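Local structure of glycoside hydrolase family protein (6Q2F) at residues Thr987-Asp999 against Ala1004-Lys1016. The protein is an alpha-L-rhamnosidase, a glycoside hydrolase that probably removes terminal alpha-L-rhamnose units from glycosides. Sequence-based numbering, arbitrary orientation.
Sequences TLDGAWQVAFQAD and ASIELARLEPLDK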
# COMPACT_ATOMS: atom_id res chain seq x y z
N THR A 987 8.11 38.09 -30.64
CA THR A 987 7.11 37.04 -30.65
C THR A 987 7.20 36.34 -32.00
O THR A 987 7.12 37.00 -33.04
CB THR A 987 5.70 37.60 -30.43
OG1 THR A 987 5.58 38.06 -29.08
CG2 THR A 987 4.65 36.52 -30.70
N LEU A 988 7.37 35.04 -32.01
CA LEU A 988 7.44 34.34 -33.27
C LEU A 988 6.05 34.03 -33.75
O LEU A 988 5.61 32.92 -33.69
CB LEU A 988 8.25 33.08 -33.14
CG LEU A 988 9.65 33.31 -32.65
CD1 LEU A 988 10.49 32.09 -32.88
CD2 LEU A 988 10.30 34.49 -33.32
N ASP A 989 5.37 35.06 -34.20
CA ASP A 989 4.03 34.99 -34.75
C ASP A 989 4.26 34.77 -36.23
O ASP A 989 5.36 34.44 -36.61
CB ASP A 989 3.29 36.29 -34.52
CG ASP A 989 4.05 37.49 -35.01
OD1 ASP A 989 5.12 37.34 -35.55
OD2 ASP A 989 3.56 38.60 -34.84
N GLY A 990 3.24 34.93 -37.05
CA GLY A 990 3.43 34.71 -38.45
C GLY A 990 3.20 33.27 -38.83
O GLY A 990 2.59 32.53 -38.10
N ALA A 991 3.69 32.91 -40.00
CA ALA A 991 3.44 31.60 -40.59
C ALA A 991 4.38 30.52 -40.05
O ALA A 991 5.56 30.76 -39.83
CB ALA A 991 3.58 31.67 -42.11
N TRP A 992 3.83 29.32 -39.87
CA TRP A 992 4.62 28.15 -39.52
C TRP A 992 4.32 27.02 -40.49
O TRP A 992 3.17 26.85 -40.91
CB TRP A 992 4.33 27.67 -38.10
CG TRP A 992 4.73 28.59 -37.01
CD1 TRP A 992 4.15 29.77 -36.67
CD2 TRP A 992 5.78 28.37 -36.06
NE1 TRP A 992 4.79 30.32 -35.59
CE2 TRP A 992 5.79 29.48 -35.19
CE3 TRP A 992 6.72 27.35 -35.88
CZ2 TRP A 992 6.70 29.59 -34.15
CZ3 TRP A 992 7.62 27.47 -34.85
CH2 TRP A 992 7.61 28.58 -33.99
N GLN A 993 5.35 26.25 -40.83
CA GLN A 993 5.16 24.98 -41.50
C GLN A 993 4.92 23.92 -40.44
O GLN A 993 5.59 23.89 -39.40
CB GLN A 993 6.40 24.60 -42.32
CG GLN A 993 6.92 25.73 -43.21
CD GLN A 993 5.80 26.44 -43.94
OE1 GLN A 993 4.98 25.81 -44.60
NE2 GLN A 993 5.76 27.76 -43.82
N VAL A 994 3.94 23.05 -40.70
CA VAL A 994 3.65 21.92 -39.82
C VAL A 994 3.66 20.65 -40.64
O VAL A 994 2.93 20.55 -41.64
CB VAL A 994 2.29 22.09 -39.12
CG1 VAL A 994 2.15 21.04 -38.03
CG2 VAL A 994 2.16 23.48 -38.55
N ALA A 995 4.45 19.66 -40.21
CA ALA A 995 4.47 18.36 -40.85
C ALA A 995 3.98 17.33 -39.84
O ALA A 995 4.38 17.37 -38.68
CB ALA A 995 5.87 17.99 -41.37
N PHE A 996 3.12 16.42 -40.29
CA PHE A 996 2.48 15.47 -39.40
C PHE A 996 3.05 14.07 -39.58
O PHE A 996 3.26 13.61 -40.70
CB PHE A 996 0.98 15.45 -39.63
CG PHE A 996 0.29 16.71 -39.20
CD1 PHE A 996 -0.07 16.89 -37.88
CD2 PHE A 996 0.00 17.71 -40.12
CE1 PHE A 996 -0.72 18.04 -37.48
CE2 PHE A 996 -0.64 18.88 -39.72
CZ PHE A 996 -1.00 19.04 -38.39
N GLN A 997 3.33 13.42 -38.45
CA GLN A 997 3.69 12.01 -38.44
C GLN A 997 2.78 11.19 -39.35
O GLN A 997 1.55 11.31 -39.30
CB GLN A 997 3.60 11.48 -37.01
CG GLN A 997 4.16 10.12 -36.87
CD GLN A 997 4.36 9.74 -35.39
OE1 GLN A 997 3.80 10.36 -34.48
NE2 GLN A 997 5.15 8.71 -35.16
N ALA A 998 3.40 10.35 -40.17
CA ALA A 998 2.68 9.62 -41.20
C ALA A 998 1.81 8.53 -40.58
O ALA A 998 2.04 8.08 -39.45
CB ALA A 998 3.66 9.01 -42.21
N ASP A 999 0.78 8.13 -41.32
CA ASP A 999 -0.12 7.05 -40.93
C ASP A 999 -0.82 7.36 -39.62
O ASP A 999 -1.03 6.50 -38.77
CB ASP A 999 0.62 5.72 -40.87
CG ASP A 999 1.21 5.34 -42.22
OD1 ASP A 999 0.46 5.42 -43.22
OD2 ASP A 999 2.42 5.03 -42.30
N ALA A 1004 0.14 15.18 -44.99
CA ALA A 1004 1.59 15.21 -44.84
C ALA A 1004 2.05 16.51 -44.18
O ALA A 1004 2.90 16.49 -43.29
CB ALA A 1004 2.26 15.04 -46.20
N SER A 1005 1.51 17.65 -44.62
CA SER A 1005 1.89 18.94 -44.07
C SER A 1005 0.78 19.95 -44.34
O SER A 1005 -0.09 19.75 -45.20
CB SER A 1005 3.21 19.44 -44.67
OG SER A 1005 3.08 19.62 -46.06
N ILE A 1006 0.81 21.04 -43.57
CA ILE A 1006 -0.04 22.21 -43.78
C ILE A 1006 0.82 23.44 -43.57
O ILE A 1006 1.96 23.37 -43.12
CB ILE A 1006 -1.26 22.25 -42.84
CG1 ILE A 1006 -0.80 22.42 -41.39
CG2 ILE A 1006 -2.12 21.02 -43.03
CD1 ILE A 1006 -1.94 22.47 -40.40
N GLU A 1007 0.25 24.59 -43.93
CA GLU A 1007 0.78 25.89 -43.54
C GLU A 1007 -0.25 26.56 -42.65
O GLU A 1007 -1.44 26.58 -42.96
CB GLU A 1007 1.08 26.77 -44.76
CG GLU A 1007 1.70 28.12 -44.41
CD GLU A 1007 2.04 28.96 -45.63
OE1 GLU A 1007 1.77 28.53 -46.77
OE2 GLU A 1007 2.60 30.06 -45.43
N LEU A 1008 0.21 27.06 -41.51
CA LEU A 1008 -0.63 27.83 -40.61
C LEU A 1008 -0.25 29.30 -40.77
O LEU A 1008 0.90 29.67 -40.53
CB LEU A 1008 -0.46 27.38 -39.16
CG LEU A 1008 -1.05 26.01 -38.81
CD1 LEU A 1008 -0.68 25.63 -37.39
CD2 LEU A 1008 -2.56 26.03 -38.97
N ALA A 1009 -1.21 30.12 -41.19
CA ALA A 1009 -0.99 31.56 -41.16
C ALA A 1009 -0.73 32.03 -39.74
O ALA A 1009 -0.04 33.03 -39.53
CB ALA A 1009 -2.20 32.29 -41.73
N ARG A 1010 -1.22 31.28 -38.77
CA ARG A 1010 -1.16 31.65 -37.37
C ARG A 1010 -1.15 30.38 -36.54
O ARG A 1010 -1.88 29.44 -36.84
CB ARG A 1010 -2.37 32.51 -37.02
CG ARG A 1010 -2.20 33.46 -35.86
CD ARG A 1010 -2.85 34.82 -36.16
NE ARG A 1010 -2.79 35.15 -37.60
CZ ARG A 1010 -1.74 35.71 -38.23
NH1 ARG A 1010 -0.63 36.05 -37.54
NH2 ARG A 1010 -1.80 35.98 -39.53
N LEU A 1011 -0.34 30.37 -35.48
CA LEU A 1011 -0.40 29.26 -34.54
C LEU A 1011 -1.82 29.15 -34.02
O LEU A 1011 -2.42 30.15 -33.62
CB LEU A 1011 0.57 29.50 -33.37
CG LEU A 1011 2.04 29.10 -33.49
CD1 LEU A 1011 2.85 29.48 -32.25
CD2 LEU A 1011 2.19 27.61 -33.81
N GLU A 1012 -2.37 27.94 -34.08
CA GLU A 1012 -3.73 27.67 -33.61
C GLU A 1012 -3.78 26.30 -32.95
O GLU A 1012 -3.02 25.40 -33.34
CB GLU A 1012 -4.74 27.70 -34.77
CG GLU A 1012 -4.88 29.05 -35.49
CD GLU A 1012 -5.69 30.07 -34.69
OE1 GLU A 1012 -5.52 31.28 -34.92
OE2 GLU A 1012 -6.49 29.64 -33.82
N PRO A 1013 -4.64 26.12 -31.96
CA PRO A 1013 -4.82 24.77 -31.39
C PRO A 1013 -5.33 23.84 -32.48
O PRO A 1013 -6.36 24.09 -33.09
CB PRO A 1013 -5.85 24.97 -30.27
CG PRO A 1013 -5.94 26.45 -30.06
CD PRO A 1013 -5.57 27.09 -31.37
N LEU A 1014 -4.56 22.77 -32.74
CA LEU A 1014 -4.92 21.84 -33.81
C LEU A 1014 -6.30 21.24 -33.60
O LEU A 1014 -7.02 20.98 -34.57
CB LEU A 1014 -3.87 20.73 -33.93
CG LEU A 1014 -2.45 21.23 -34.20
CD1 LEU A 1014 -1.47 20.08 -34.40
CD2 LEU A 1014 -2.43 22.17 -35.39
N ASP A 1015 -6.70 21.02 -32.35
CA ASP A 1015 -8.01 20.44 -32.07
C ASP A 1015 -9.16 21.35 -32.47
O ASP A 1015 -10.31 20.90 -32.46
CB ASP A 1015 -8.12 20.09 -30.59
CG ASP A 1015 -7.86 21.29 -29.71
OD1 ASP A 1015 -6.68 21.69 -29.60
OD2 ASP A 1015 -8.83 21.81 -29.12
N LYS A 1016 -8.90 22.61 -32.80
CA LYS A 1016 -9.94 23.49 -33.33
C LYS A 1016 -9.90 23.57 -34.85
O LYS A 1016 -10.61 24.40 -35.44
CB LYS A 1016 -9.81 24.89 -32.72
CG LYS A 1016 -10.00 24.93 -31.20
CD LYS A 1016 -11.42 24.53 -30.80
CE LYS A 1016 -11.69 24.73 -29.31
NZ LYS A 1016 -11.65 23.45 -28.54
O HOH W 1 1.76 32.53 -35.08
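Trp992 and Leu1008 form a hydrogen-bonded pair in an antiparallel beta hairpin, strands 992-996 and 1005-1008, at the margin of a beta sheet in a C-terminal domain consistent with a galactose-binding-like beta sandwich. Strand 1005-1008 is outermost in that sheet, while 992-996 continues it onto strand 1028-1037. Five backbone bonds join the segments: Trp992 and Leu1008 exchange two, as do Val994 and Ile1006, and Phe996 N reaches Ala1004 O at 3.0 Å. Past the paired strands, a water spans Gly990 O and Leu1011 N, donating to the first and accepting from the second.

Apolar side chains fill the face carrying Trp992, Val994, Ile1006 and Leu1008. Val994 CG2 meets Leu1008 CD1 at 3.7 Å, and its CG1 lies over one face of the Phe996 ring. With Ile1006 CG1 between the backbone N and carbonyl carbon (chi1 65°), CD1 reaches the edge of that ring, 3.9 Å from Phe996 CE2; Leu1014 CD1 also approaches the edge.

Leu1011 covers one face of the Trp992 indole in a CH-pi contact, its CG 4.0 Å from the five-membered ring centroid; Arg1033 makes a cation-pi contact with the indole. An alanine in place of Trp992 would probably leave Leu1011 without its aromatic platform. In the indole plane, NE1 donates a weak, bent bond to Leu988 O at 3.3 Å (140°).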